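Local structure of diol-dehydratase (Roseburia inulinivorans, 5I2A) at residues T145-K150 and G473-I478; H151-P156 and L501-L506; F456-P461 and E494-Q499; F466-D471 and S477-N482. The protein probably catalyses the dehydration of 1,2-propanediol as a B12-independent glycyl radical enzyme. One frame throughout, in Å; residues are numbered along the deposited sequence.

Contact 1: T145-K150 and G473-I478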
# COMPACT_ATOMS: atom_id res chain seq x y z
N THR A 145 5.41 18.56 -13.43
CA THR A 145 5.84 17.38 -14.15
C THR A 145 4.99 17.12 -15.40
O THR A 145 5.53 16.82 -16.47
CB THR A 145 5.79 16.14 -13.24
OG1 THR A 145 6.61 16.38 -12.09
CG2 THR A 145 6.28 14.90 -13.97
N LEU A 146 3.67 17.23 -15.25
CA LEU A 146 2.79 17.06 -16.39
C LEU A 146 3.09 18.12 -17.46
O LEU A 146 3.05 17.83 -18.65
CB LEU A 146 1.32 17.13 -15.96
CG LEU A 146 0.86 16.03 -14.98
CD1 LEU A 146 -0.58 16.25 -14.50
CD2 LEU A 146 1.00 14.66 -15.62
N ARG A 147 3.41 19.33 -17.02
CA ARG A 147 3.72 20.42 -17.93
C ARG A 147 5.00 20.12 -18.71
O ARG A 147 5.06 20.30 -19.92
CB ARG A 147 3.87 21.76 -17.19
CG ARG A 147 4.16 22.94 -18.11
CD ARG A 147 4.25 24.26 -17.34
NE ARG A 147 5.37 24.24 -16.41
CZ ARG A 147 5.59 25.13 -15.45
NH1 ARG A 147 4.75 26.14 -15.27
NH2 ARG A 147 6.64 25.00 -14.66
N ALA A 148 6.02 19.63 -18.01
CA ALA A 148 7.29 19.29 -18.65
C ALA A 148 7.09 18.23 -19.74
O ALA A 148 7.69 18.30 -20.81
CB ALA A 148 8.29 18.82 -17.61
N MET A 149 6.21 17.28 -19.48
CA MET A 149 5.98 16.20 -20.44
C MET A 149 5.19 16.72 -21.63
O MET A 149 5.44 16.33 -22.76
CB MET A 149 5.25 15.04 -19.77
CG MET A 149 6.14 14.31 -18.74
SD MET A 149 5.24 13.01 -17.87
CE MET A 149 4.17 13.94 -16.84
N LYS A 150 4.25 17.62 -21.36
CA LYS A 150 3.42 18.22 -22.41
C LYS A 150 4.31 19.00 -23.39
O LYS A 150 4.05 19.03 -24.58
CB LYS A 150 2.35 19.12 -21.78
CG LYS A 150 1.43 19.83 -22.77
CD LYS A 150 0.34 20.61 -22.02
CE LYS A 150 0.20 22.04 -22.52
NZ LYS A 150 -0.06 22.12 -23.99
N GLY A 473 4.71 30.53 -26.72
CA GLY A 473 3.95 31.58 -26.05
C GLY A 473 3.57 31.33 -24.60
O GLY A 473 3.14 32.25 -23.92
N GLU A 474 3.70 30.10 -24.11
CA GLU A 474 3.40 29.84 -22.71
C GLU A 474 4.63 29.45 -21.89
O GLU A 474 5.62 28.97 -22.43
CB GLU A 474 2.33 28.76 -22.58
CG GLU A 474 2.30 27.76 -23.72
CD GLU A 474 1.00 26.96 -23.76
OE1 GLU A 474 0.82 26.16 -24.70
OE2 GLU A 474 0.16 27.14 -22.84
N ILE A 475 4.56 29.69 -20.59
CA ILE A 475 5.61 29.26 -19.68
C ILE A 475 5.71 27.74 -19.70
O ILE A 475 4.71 27.05 -19.51
CB ILE A 475 5.36 29.77 -18.25
CG1 ILE A 475 5.50 31.30 -18.20
CG2 ILE A 475 6.35 29.14 -17.27
CD1 ILE A 475 5.59 31.87 -16.81
N ALA A 476 6.91 27.22 -19.96
CA ALA A 476 7.10 25.78 -20.09
C ALA A 476 8.20 25.26 -19.17
O ALA A 476 8.40 24.06 -19.06
CB ALA A 476 7.41 25.42 -21.52
N SER A 477 8.93 26.18 -18.55
CA SER A 477 10.06 25.86 -17.69
C SER A 477 10.40 27.08 -16.85
O SER A 477 9.69 28.09 -16.90
CB SER A 477 11.27 25.41 -18.52
OG SER A 477 12.29 24.89 -17.69
N ILE A 478 11.47 27.01 -16.06
CA ILE A 478 11.91 28.16 -15.28
C ILE A 478 12.44 29.28 -16.18
O ILE A 478 12.87 29.03 -17.31
CB ILE A 478 13.01 27.80 -14.26
CG1 ILE A 478 14.15 27.06 -14.95
CG2 ILE A 478 12.44 26.94 -13.16
CD1 ILE A 478 15.35 26.80 -14.06
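The flat guanidinium of Arg147 is met at a slant by two groups, the carbonyl oxygen of Ala476 and the CG2 methyl of Ile475. Arg147 belongs to helix 143-150, and its partners lie on the second strand, 474-475, of a small antiparallel beta hairpin and on the loop that leaves it, so that the contact leans a helix against a hairpin at the surface of the pyruvate formate lyase-like fold. The arginine chain is extended as far as CD, with CG trans to the backbone N (chi1 -178°), then bends at chi3 (64°), which lays the head group alongside the loop. Its CD passes 3.6 Å from Ile475 O, and NH1 lies 3.9 Å from Ile475 CG2. The approach to Ala476 is longer, with Arg147 NE 4.0 Å from Ala476 O, and no hydrogen bond crosses the interface. The pairing is therefore packing, with CD against Ile475 O and the guanidinium near Ala476 O, whose partial negative charge would be expected to favour it electrostatically. Beyond the loop contact, the same side chain packs on Tyr502 of helix 489-521. A leucine in its place would probably leave Ala476 O without the nearby positive charge and take away the packing against Ile475 CG2 and Tyr502. One turn further along the helix, Lys150 takes the solvent-exposed side and crosses the side chain of Glu474 at about a right angle. The opposite charges are close without forming a salt bridge, Lys150 NZ standing 4.2 Å from Glu474 OE1.

Contact 2: H151-P156 and L501-L506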
# COMPACT_ATOMS: atom_id res chain seq x y z
N HIS A 151 5.38 19.58 -22.87
CA HIS A 151 6.32 20.31 -23.71
C HIS A 151 7.54 19.47 -24.08
O HIS A 151 8.58 20.00 -24.50
CB HIS A 151 6.72 21.60 -23.00
CG HIS A 151 5.61 22.60 -22.93
ND1 HIS A 151 5.35 23.50 -23.94
CD2 HIS A 151 4.66 22.81 -21.98
CE1 HIS A 151 4.30 24.24 -23.61
NE2 HIS A 151 3.87 23.84 -22.42
N ASN A 152 7.41 18.15 -23.92
CA ASN A 152 8.38 17.19 -24.44
C ASN A 152 9.82 17.36 -23.95
O ASN A 152 10.76 17.16 -24.71
CB ASN A 152 8.36 17.24 -25.97
CG ASN A 152 6.99 16.96 -26.53
OD1 ASN A 152 6.30 16.05 -26.09
ND2 ASN A 152 6.57 17.77 -27.49
N PHE A 153 10.00 17.73 -22.68
CA PHE A 153 11.34 17.71 -22.10
C PHE A 153 11.82 16.27 -21.94
O PHE A 153 12.99 15.99 -22.12
CB PHE A 153 11.37 18.44 -20.76
CG PHE A 153 11.32 19.93 -20.91
CD1 PHE A 153 12.47 20.65 -21.10
CD2 PHE A 153 10.11 20.59 -20.92
CE1 PHE A 153 12.42 22.01 -21.27
CE2 PHE A 153 10.05 21.96 -21.09
CZ PHE A 153 11.20 22.67 -21.27
N PHE A 154 10.89 15.38 -21.60
CA PHE A 154 11.18 13.97 -21.40
C PHE A 154 9.90 13.15 -21.56
O PHE A 154 8.80 13.69 -21.47
CB PHE A 154 11.81 13.72 -20.01
CG PHE A 154 10.94 14.16 -18.86
CD1 PHE A 154 9.95 13.33 -18.36
CD2 PHE A 154 11.10 15.41 -18.29
CE1 PHE A 154 9.14 13.73 -17.30
CE2 PHE A 154 10.29 15.83 -17.23
CZ PHE A 154 9.30 15.00 -16.75
N THR A 155 10.03 11.85 -21.80
CA THR A 155 8.88 10.96 -21.72
C THR A 155 9.19 9.73 -20.89
O THR A 155 10.17 9.04 -21.14
CB THR A 155 8.36 10.51 -23.12
OG1 THR A 155 7.43 9.43 -22.94
CG2 THR A 155 9.50 10.01 -24.02
N PRO A 156 8.37 9.47 -19.86
CA PRO A 156 8.42 8.28 -19.03
C PRO A 156 7.42 7.24 -19.51
O PRO A 156 6.99 6.42 -18.72
CB PRO A 156 8.02 8.81 -17.65
CG PRO A 156 6.95 9.84 -17.99
CD PRO A 156 7.32 10.40 -19.38
N LEU A 501 18.81 21.03 -14.65
CA LEU A 501 18.55 20.57 -13.30
C LEU A 501 17.07 20.59 -12.97
O LEU A 501 16.53 19.63 -12.43
CB LEU A 501 19.33 21.41 -12.28
CG LEU A 501 19.28 20.94 -10.83
CD1 LEU A 501 19.74 19.49 -10.69
CD2 LEU A 501 20.10 21.85 -9.93
N TYR A 502 16.40 21.68 -13.31
CA TYR A 502 14.96 21.79 -13.07
C TYR A 502 14.18 20.65 -13.72
O TYR A 502 13.35 20.01 -13.08
CB TYR A 502 14.43 23.13 -13.58
CG TYR A 502 12.95 23.33 -13.35
CD1 TYR A 502 12.46 23.63 -12.08
CD2 TYR A 502 12.03 23.22 -14.39
CE1 TYR A 502 11.12 23.82 -11.86
CE2 TYR A 502 10.68 23.41 -14.18
CZ TYR A 502 10.23 23.71 -12.91
OH TYR A 502 8.88 23.90 -12.69
N ASN A 503 14.45 20.40 -14.99
CA ASN A 503 13.70 19.40 -15.73
C ASN A 503 14.11 17.97 -15.40
O ASN A 503 13.29 17.06 -15.47
CB ASN A 503 13.80 19.69 -17.22
CG ASN A 503 12.88 20.81 -17.62
OD1 ASN A 503 11.66 20.63 -17.67
ND2 ASN A 503 13.44 22.00 -17.84
N ILE A 504 15.36 17.77 -15.02
CA ILE A 504 15.78 16.46 -14.54
C ILE A 504 15.00 16.07 -13.29
O ILE A 504 14.55 14.94 -13.15
CB ILE A 504 17.29 16.43 -14.24
CG1 ILE A 504 18.08 16.41 -15.54
CG2 ILE A 504 17.65 15.21 -13.39
CD1 ILE A 504 19.55 16.74 -15.35
N GLU A 505 14.82 17.02 -12.37
CA GLU A 505 14.13 16.71 -11.13
C GLU A 505 12.65 16.37 -11.38
O GLU A 505 12.07 15.51 -10.69
CB GLU A 505 14.25 17.87 -10.13
CG GLU A 505 13.58 17.55 -8.80
CD GLU A 505 14.00 18.47 -7.66
OE1 GLU A 505 14.65 19.51 -7.92
OE2 GLU A 505 13.68 18.15 -6.49
N LEU A 506 12.04 17.03 -12.35
CA LEU A 506 10.68 16.68 -12.76
C LEU A 506 10.59 15.27 -13.35
O LEU A 506 9.60 14.56 -13.16
CB LEU A 506 10.15 17.71 -13.77
CG LEU A 506 9.99 19.12 -13.21
CD1 LEU A 506 9.37 20.05 -14.24
CD2 LEU A 506 9.13 19.08 -11.94
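An amide lies flat on an aromatic ring where Asn503 meets Phe153: the two planes are 12° apart, and Asn503 OD1 sits over one ring face, displaced toward the rim, 3.3 Å from Phe153 CG. Asn503 ND2 lies above the CD1-CE1 rim of the ring, 3.6 Å from Phe153 CE1. Its hydrogens are used outside the stack, in bonds to Gln499 O one turn back in helix 489-521 and to Ser477 OG, which fix the rotation of the amide. Replacing Phe153 by an alanine would probably open a gap beside this amide and leave it to be positioned by its hydrogen bonds without the ring beneath it. Phe154 meets the same helix further along. With CG placed between the backbone N and the carbonyl carbon (chi1 59°), its ring reaches the helix backbone, CZ coming 3.6 Å from Leu506 O and CE2 lying 3.7 Å from Asn503 O and 3.9 Å from Leu506 CB. Phe153 N bonds to Ala148 O, closing the Schellman motif whose C-prime residue is Asn152 at positive phi, and the chain then enters strand 154-155. Beyond the contact, Leu506 also packs on Phe195 of the second subunit. No hydrogen bond joins the two segments, which suggests that the contact rests on the amide-ring stack and on van der Waals packing of Phe154 against the helix backbone and Leu506 CB.

Contact 3: F456-P461 and E494-Q499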
# COMPACT_ATOMS: atom_id res chain seq x y z
N PHE A 456 15.10 11.45 -21.94
CA PHE A 456 15.24 12.86 -21.63
C PHE A 456 15.95 13.58 -22.77
O PHE A 456 17.07 13.22 -23.15
CB PHE A 456 16.03 13.05 -20.32
CG PHE A 456 16.14 14.49 -19.86
CD1 PHE A 456 17.12 15.34 -20.37
CD2 PHE A 456 15.28 14.98 -18.88
CE1 PHE A 456 17.24 16.66 -19.91
CE2 PHE A 456 15.38 16.30 -18.42
CZ PHE A 456 16.36 17.14 -18.94
N ASN A 457 15.31 14.62 -23.29
CA ASN A 457 15.87 15.38 -24.42
C ASN A 457 16.74 16.53 -23.91
O ASN A 457 16.22 17.55 -23.47
CB ASN A 457 14.72 15.91 -25.30
CG ASN A 457 15.22 16.54 -26.61
OD1 ASN A 457 16.37 16.98 -26.70
ND2 ASN A 457 14.36 16.56 -27.62
N MET A 458 18.05 16.37 -23.98
CA MET A 458 18.96 17.39 -23.45
C MET A 458 18.95 18.66 -24.31
O MET A 458 19.43 19.69 -23.86
CB MET A 458 20.40 16.85 -23.34
CG MET A 458 20.54 15.59 -22.47
SD MET A 458 22.20 14.87 -22.52
CE MET A 458 23.17 16.29 -22.08
N CYS A 459 18.40 18.60 -25.51
CA CYS A 459 18.27 19.80 -26.34
C CYS A 459 17.11 20.72 -25.91
O CYS A 459 17.13 21.92 -26.22
CB CYS A 459 18.08 19.43 -27.81
SG CYS A 459 19.50 18.64 -28.56
N ARG A 460 16.09 20.18 -25.26
CA ARG A 460 14.95 21.04 -24.94
C ARG A 460 15.32 22.09 -23.86
O ARG A 460 14.95 23.26 -24.02
CB ARG A 460 13.73 20.21 -24.54
CG ARG A 460 13.14 19.41 -25.72
CD ARG A 460 11.73 19.92 -26.12
NE ARG A 460 11.83 21.22 -26.71
CZ ARG A 460 10.90 22.17 -26.70
NH1 ARG A 460 9.73 22.01 -26.10
NH2 ARG A 460 11.19 23.32 -27.30
N PRO A 461 16.06 21.71 -22.80
CA PRO A 461 16.56 22.74 -21.88
C PRO A 461 17.44 23.78 -22.57
O PRO A 461 17.45 24.93 -22.13
CB PRO A 461 17.36 21.94 -20.85
CG PRO A 461 16.65 20.63 -20.80
CD PRO A 461 16.35 20.36 -22.27
N GLU A 494 25.63 28.47 -17.42
CA GLU A 494 24.97 28.39 -16.13
C GLU A 494 23.45 28.36 -16.29
O GLU A 494 22.76 27.61 -15.60
CB GLU A 494 25.42 29.56 -15.25
CG GLU A 494 24.72 29.64 -13.90
CD GLU A 494 24.95 28.42 -13.02
OE1 GLU A 494 25.89 27.65 -13.27
OE2 GLU A 494 24.18 28.23 -12.07
N ALA A 495 22.92 29.17 -17.20
CA ALA A 495 21.50 29.12 -17.49
C ALA A 495 21.09 27.72 -18.00
O ALA A 495 20.06 27.18 -17.60
CB ALA A 495 21.13 30.19 -18.52
N TYR A 496 21.91 27.14 -18.88
CA TYR A 496 21.65 25.80 -19.38
C TYR A 496 21.69 24.77 -18.26
O TYR A 496 20.83 23.89 -18.19
CB TYR A 496 22.63 25.42 -20.49
CG TYR A 496 22.44 24.02 -21.02
CD1 TYR A 496 21.22 23.61 -21.56
CD2 TYR A 496 23.47 23.10 -21.00
CE1 TYR A 496 21.05 22.32 -22.05
CE2 TYR A 496 23.31 21.81 -21.48
CZ TYR A 496 22.10 21.43 -22.00
OH TYR A 496 21.96 20.15 -22.47
N ARG A 497 22.69 24.89 -17.38
CA ARG A 497 22.81 23.95 -16.25
C ARG A 497 21.52 23.96 -15.42
O ARG A 497 21.01 22.90 -15.03
CB ARG A 497 24.01 24.30 -15.36
CG ARG A 497 24.34 23.23 -14.31
CD ARG A 497 25.37 23.72 -13.29
NE ARG A 497 24.87 24.83 -12.50
CZ ARG A 497 24.08 24.70 -11.44
NH1 ARG A 497 23.71 23.50 -11.02
NH2 ARG A 497 23.68 25.77 -10.78
N LYS A 498 20.96 25.15 -15.20
CA LYS A 498 19.76 25.27 -14.38
C LYS A 498 18.51 24.76 -15.08
O LYS A 498 17.66 24.13 -14.45
CB LYS A 498 19.54 26.73 -13.95
CG LYS A 498 20.56 27.30 -12.94
CD LYS A 498 20.35 28.81 -12.83
CE LYS A 498 21.37 29.49 -11.93
NZ LYS A 498 21.33 30.98 -12.07
N GLN A 499 18.38 25.03 -16.38
CA GLN A 499 17.28 24.46 -17.15
C GLN A 499 17.33 22.93 -17.08
O GLN A 499 16.31 22.27 -17.00
CB GLN A 499 17.32 24.92 -18.61
CG GLN A 499 16.96 26.37 -18.83
CD GLN A 499 15.49 26.63 -18.59
OE1 GLN A 499 14.69 25.70 -18.46
NE2 GLN A 499 15.13 27.89 -18.53
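Pro461 and Gln499 bring two helices together closely, their CA atoms 5.1 Å apart. This is a helix-helix contact, in which the first turn of helix 459-467, just after strand 454-457, rests on the long helix 489-521. Pro461 CB abuts Gln499 CB at 3.7 Å, and Pro461 O lies 3.5 Å from the same Gln499 CB. The amide of Gln499 then leads away, hydrogen-bonded through OE1 to Ser477 OG and through NE2 to Ile478 O. Tyr496 fills the neighbouring part of the buried side. With CG trans to the backbone N (chi1 178°), its ring reaches across to the start of the other helix, CE1 touching Pro461 CB at 3.9 Å, and Tyr496 OH donates to Met458 O at 2.9 Å. The acceptor lies at the edge of the phenol ring, near its plane, while the hydroxyl approaches the carbonyl tilted 33° from the carbonyl plane. This bond gives the buried hydroxyl a partner, and Val561 of helix 558-574 packs on the same side chain. Asn457 fixes the turn into the helix, its OD1 capping Cys459 N at 2.9 Å.

The outer side of segment 494-499 is looser and partly open to solvent. Here Glu494, Arg497 and the exposed Lys498 form a salt-bridge network that does not touch segment 456-461. Lys498 NZ makes a long ion pair with Glu494 OE2, whereas Arg497 grips the carboxylate side-on, NE bonding to Glu494 OE1 at 3.1 Å and NH2 to Glu494 OE2 at 2.8 Å.

Contact 4: F466-D471 and S477-N482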
# COMPACT_ATOMS: atom_id res chain seq x y z
N PHE A 466 17.33 29.96 -24.77
CA PHE A 466 17.06 30.97 -25.79
C PHE A 466 15.72 31.66 -25.56
O PHE A 466 15.60 32.87 -25.74
CB PHE A 466 17.10 30.35 -27.20
CG PHE A 466 18.49 30.13 -27.73
CD1 PHE A 466 19.20 31.18 -28.32
CD2 PHE A 466 19.10 28.89 -27.64
CE1 PHE A 466 20.49 30.99 -28.80
CE2 PHE A 466 20.38 28.70 -28.11
CZ PHE A 466 21.09 29.75 -28.70
N SER A 467 14.73 30.88 -25.15
CA SER A 467 13.37 31.38 -25.04
C SER A 467 13.00 31.81 -23.63
O SER A 467 11.84 32.10 -23.37
CB SER A 467 12.38 30.32 -25.51
OG SER A 467 12.29 29.29 -24.55
N ASN A 468 13.97 31.84 -22.72
CA ASN A 468 13.71 32.17 -21.32
C ASN A 468 12.55 31.36 -20.74
O ASN A 468 11.66 31.89 -20.05
CB ASN A 468 13.44 33.67 -21.16
CG ASN A 468 13.50 34.13 -19.71
OD1 ASN A 468 14.05 33.44 -18.85
ND2 ASN A 468 12.96 35.30 -19.43
N GLY A 469 12.55 30.07 -21.04
CA GLY A 469 11.58 29.15 -20.44
C GLY A 469 10.19 29.19 -21.03
O GLY A 469 9.25 28.68 -20.43
N TYR A 470 10.05 29.80 -22.21
CA TYR A 470 8.77 29.82 -22.90
C TYR A 470 8.76 28.84 -24.06
O TYR A 470 9.79 28.57 -24.69
CB TYR A 470 8.45 31.23 -23.42
CG TYR A 470 7.97 32.17 -22.34
CD1 TYR A 470 8.88 32.77 -21.48
CD2 TYR A 470 6.62 32.43 -22.16
CE1 TYR A 470 8.45 33.62 -20.47
CE2 TYR A 470 6.18 33.28 -21.16
CZ TYR A 470 7.10 33.87 -20.32
OH TYR A 470 6.69 34.71 -19.33
N ASP A 471 7.59 28.29 -24.32
CA ASP A 471 7.42 27.38 -25.44
C ASP A 471 6.11 27.75 -26.10
O ASP A 471 5.05 27.69 -25.48
CB ASP A 471 7.42 25.92 -24.97
CG ASP A 471 7.47 24.94 -26.12
OD1 ASP A 471 8.17 25.21 -27.11
OD2 ASP A 471 6.81 23.89 -26.04
N SER A 477 8.93 26.18 -18.55
CA SER A 477 10.06 25.86 -17.69
C SER A 477 10.40 27.08 -16.85
O SER A 477 9.69 28.09 -16.90
CB SER A 477 11.27 25.41 -18.52
OG SER A 477 12.29 24.89 -17.69
N ILE A 478 11.47 27.01 -16.06
CA ILE A 478 11.91 28.16 -15.28
C ILE A 478 12.44 29.28 -16.18
O ILE A 478 12.87 29.03 -17.31
CB ILE A 478 13.01 27.80 -14.26
CG1 ILE A 478 14.15 27.06 -14.95
CG2 ILE A 478 12.44 26.94 -13.16
CD1 ILE A 478 15.35 26.80 -14.06
N GLN A 479 12.38 30.51 -15.68
CA GLN A 479 12.91 31.68 -16.37
C GLN A 479 14.35 31.93 -15.94
O GLN A 479 14.60 32.41 -14.85
CB GLN A 479 12.07 32.94 -16.10
CG GLN A 479 10.80 33.05 -16.93
CD GLN A 479 9.93 31.82 -16.81
OE1 GLN A 479 9.33 31.58 -15.76
NE2 GLN A 479 9.88 31.01 -17.86
N THR A 480 15.31 31.61 -16.80
CA THR A 480 16.71 31.78 -16.50
C THR A 480 17.26 33.12 -17.00
O THR A 480 18.44 33.40 -16.86
CB THR A 480 17.55 30.64 -17.11
OG1 THR A 480 17.04 30.32 -18.40
CG2 THR A 480 17.50 29.41 -16.22
N GLY A 481 16.41 33.92 -17.63
CA GLY A 481 16.83 35.23 -18.10
C GLY A 481 16.74 35.43 -19.60
O GLY A 481 16.83 34.49 -20.37
N ASN A 482 16.55 36.68 -20.01
CA ASN A 482 16.59 37.02 -21.42
C ASN A 482 17.95 36.64 -21.99
O ASN A 482 18.98 37.08 -21.49
CB ASN A 482 16.32 38.51 -21.63
CG ASN A 482 16.09 38.86 -23.09
OD1 ASN A 482 16.95 38.62 -23.94
ND2 ASN A 482 14.92 39.41 -23.38
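Asn468 is gripped at two oxygens by the loop 477-482. Its side-chain OD1 accepts from Gly481 N at 2.7 Å, the donor standing 49° above the carbonyl plane, while its backbone O receives a nearly straight bond (167°) from Gln479 NE2 at 3.0 Å. The bend of Gln479 at chi2 (55°) brings its amide back over the turn, where NE2 also makes a weak bond to Ser477 O. Next to Asn468, Gly469 lies against the loop: its O takes a weak bond from Ser477 N, and its CA makes a C-H...O contact with Ile478 O at 3.4 Å. At this positive-phi glycine a CB would fall 2.2 Å from Ile478 O. The ring of Tyr470 flanks the Gln479 amide, CE1 4.0 Å from Gln479 NE2.

In the next shell, Ser467 OG donates to Tyr470 O at 2.6 Å and braces the turn, Asn482 OD1 accepts from Glu484 N, and Ile478 packs on Tyr502 of helix 489-521. The Phe466 ring meets Phe492 edge-to-face and packs against helix 580-588. The arrangement is a Schellman helix end at Asn468 that overlaps a type I' turn, Ser467 to Tyr470, which delivers the chain into the hairpin 470-471/474-475.

The four contacts gather round helix 489-521 and the hairpin before it. Contacts 1 and 4 share Ser477 and Ile478, whereas contacts 2 and 3 both use the long helix and meet neighbouring strands of one sheet, their centres about 9 Å apart. Gln499 of contact 3 is tied to contact 4 by a further bond, from its NE2 to Thr480 OG1. His151 of contact 2 bonds through ND1 to Asp471 OD2 of contact 4 (2.6 Å) and through O to Arg460 NH1 of contact 3 (2.8 Å). The contact centres lie about 19 to 32 Å from the chain centre, and none of the contacts includes Gly817, the predicted radical site.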